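Local coordinates for Glyco_hydro_cc domain-containing protein (Trichoderma gamsii, PDB 6UBD), which probably binds beta-1,3-glucan oligosaccharides, as a member of subgroup VII of glycoside hydrolase family GH128, at residues Y188-N191 and T192-P196. Sequence-based numbering, arbitrary orientation.
Sequences YYWN and TYQKP
Trp190 lies over the backbone of Gln194 in a local contact at the C-terminal end of helix 179-193, where the chain turns toward strand 197-206. The indole's six-membered ring receives Gln194 CA over its face, 3.9 Å from the centroid, in a CH-pi contact, while Lys195 O meets the ring edge, 3.5 Å from Trp190 CE3. With CG anti to the backbone N (chi1 173°), the broad indole is laid along the departing chain; His236, from outside the segments, stacks on it. Were the indole cut back to an alanine here, Gln194 CA would probably lose its aromatic cover and His236 its stacking partner. Gln194 N bonds to Trp190 O at 2.8 Å. Gln194, the first residue to leave helical geometry, has positive phi (66°); its long side chain, bent at chi2, can fold NE2 back on the helix-end carbonyls Trp190 O and Asn191 O, though only weakly. A water accepts from Lys195 N and donates to Tyr189 O. Two residues before Trp190, Tyr188 O is gripped from opposite faces of its plane by Thr192 N and Thr192 OG1 (2.8 Å); threonine suits the place because its hydroxyl, also sitting over the Tyr188 ring, adds a second donor. Tyr189 and Tyr193 run side by side, CD1 to CD2 3.8 Å, filling the buried flank; the Tyr193 and Tyr188 hydroxyls share Glu152. This is a helix C-terminus inside a beta-alpha-beta crossover, whose parallel strands are 170-176 and 197-206.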
# COMPACT_ATOMS: atom_id res chain seq x y z
N TYR A 188 5.92 -14.89 -5.27
CA TYR A 188 6.05 -14.36 -6.64
C TYR A 188 6.89 -13.07 -6.65
O TYR A 188 7.83 -12.94 -7.46
CB TYR A 188 4.69 -14.11 -7.30
CG TYR A 188 4.82 -13.49 -8.67
CD1 TYR A 188 5.18 -14.23 -9.81
CD2 TYR A 188 4.73 -12.10 -8.82
CE1 TYR A 188 5.41 -13.62 -11.03
CE2 TYR A 188 5.00 -11.51 -10.05
CZ TYR A 188 5.25 -12.28 -11.17
OH TYR A 188 5.57 -11.70 -12.38
N TYR A 189 6.57 -12.11 -5.77
CA TYR A 189 7.20 -10.79 -5.85
C TYR A 189 8.62 -10.85 -5.28
O TYR A 189 9.50 -10.13 -5.83
CB TYR A 189 6.33 -9.68 -5.24
CG TYR A 189 5.21 -9.21 -6.14
CD1 TYR A 189 5.50 -8.34 -7.19
CD2 TYR A 189 3.90 -9.69 -6.00
CE1 TYR A 189 4.50 -7.92 -8.05
CE2 TYR A 189 2.89 -9.31 -6.86
CZ TYR A 189 3.20 -8.40 -7.90
OH TYR A 189 2.22 -7.93 -8.73
N TRP A 190 8.96 -11.68 -4.30
CA TRP A 190 10.37 -11.88 -3.87
C TRP A 190 11.16 -12.59 -4.98
O TRP A 190 12.25 -12.16 -5.35
CB TRP A 190 10.47 -12.65 -2.51
CG TRP A 190 11.91 -12.96 -2.23
CD1 TRP A 190 12.58 -14.16 -2.41
CD2 TRP A 190 12.96 -12.01 -1.98
NE1 TRP A 190 13.93 -14.03 -2.19
CE2 TRP A 190 14.19 -12.71 -1.93
CE3 TRP A 190 12.93 -10.66 -1.70
CZ2 TRP A 190 15.39 -12.06 -1.68
CZ3 TRP A 190 14.12 -10.01 -1.41
CH2 TRP A 190 15.33 -10.71 -1.44
N ASN A 191 10.65 -13.68 -5.47
CA ASN A 191 11.40 -14.46 -6.47
C ASN A 191 11.68 -13.66 -7.75
O ASN A 191 12.80 -13.74 -8.32
CB ASN A 191 10.71 -15.78 -6.82
CG ASN A 191 10.72 -16.83 -5.75
OD1 ASN A 191 9.85 -17.69 -5.76
ND2 ASN A 191 11.72 -16.80 -4.90
N THR A 192 10.67 -12.87 -8.17
CA THR A 192 10.75 -12.12 -9.46
C THR A 192 11.63 -10.84 -9.33
O THR A 192 12.44 -10.57 -10.22
CB THR A 192 9.35 -11.81 -9.98
OG1 THR A 192 8.60 -13.04 -10.13
CG2 THR A 192 9.45 -11.12 -11.32
N TYR A 193 11.48 -10.07 -8.22
CA TYR A 193 12.13 -8.74 -8.11
C TYR A 193 13.26 -8.70 -7.09
O TYR A 193 14.06 -7.76 -7.12
CB TYR A 193 11.09 -7.63 -7.99
CG TYR A 193 10.11 -7.62 -9.14
CD1 TYR A 193 10.46 -7.05 -10.37
CD2 TYR A 193 8.82 -8.16 -9.02
CE1 TYR A 193 9.59 -7.11 -11.45
CE2 TYR A 193 7.95 -8.21 -10.10
CZ TYR A 193 8.34 -7.68 -11.33
OH TYR A 193 7.53 -7.72 -12.41
N GLN A 194 13.27 -9.62 -6.11
CA GLN A 194 14.50 -9.77 -5.27
C GLN A 194 14.77 -8.52 -4.40
O GLN A 194 15.93 -8.28 -4.04
CB GLN A 194 15.69 -10.18 -6.16
CG GLN A 194 15.44 -11.56 -6.79
CD GLN A 194 15.94 -12.73 -5.97
OE1 GLN A 194 17.11 -12.80 -5.54
NE2 GLN A 194 15.05 -13.65 -5.65
N LYS A 195 13.70 -7.77 -4.06
CA LYS A 195 13.75 -6.60 -3.19
C LYS A 195 12.75 -6.78 -2.05
O LYS A 195 11.73 -7.45 -2.18
CB LYS A 195 13.48 -5.32 -3.99
CG LYS A 195 14.57 -5.01 -5.03
CD LYS A 195 14.29 -3.83 -5.96
CE LYS A 195 15.43 -3.51 -6.90
NZ LYS A 195 15.10 -2.40 -7.88
N PRO A 196 12.99 -6.06 -0.92
CA PRO A 196 12.00 -6.12 0.16
C PRO A 196 10.59 -5.68 -0.29
O PRO A 196 10.46 -4.81 -1.21
CB PRO A 196 12.57 -5.15 1.21
CG PRO A 196 14.05 -5.12 0.91
CD PRO A 196 14.16 -5.23 -0.57
O HOH W 1 10.67 -7.70 -4.68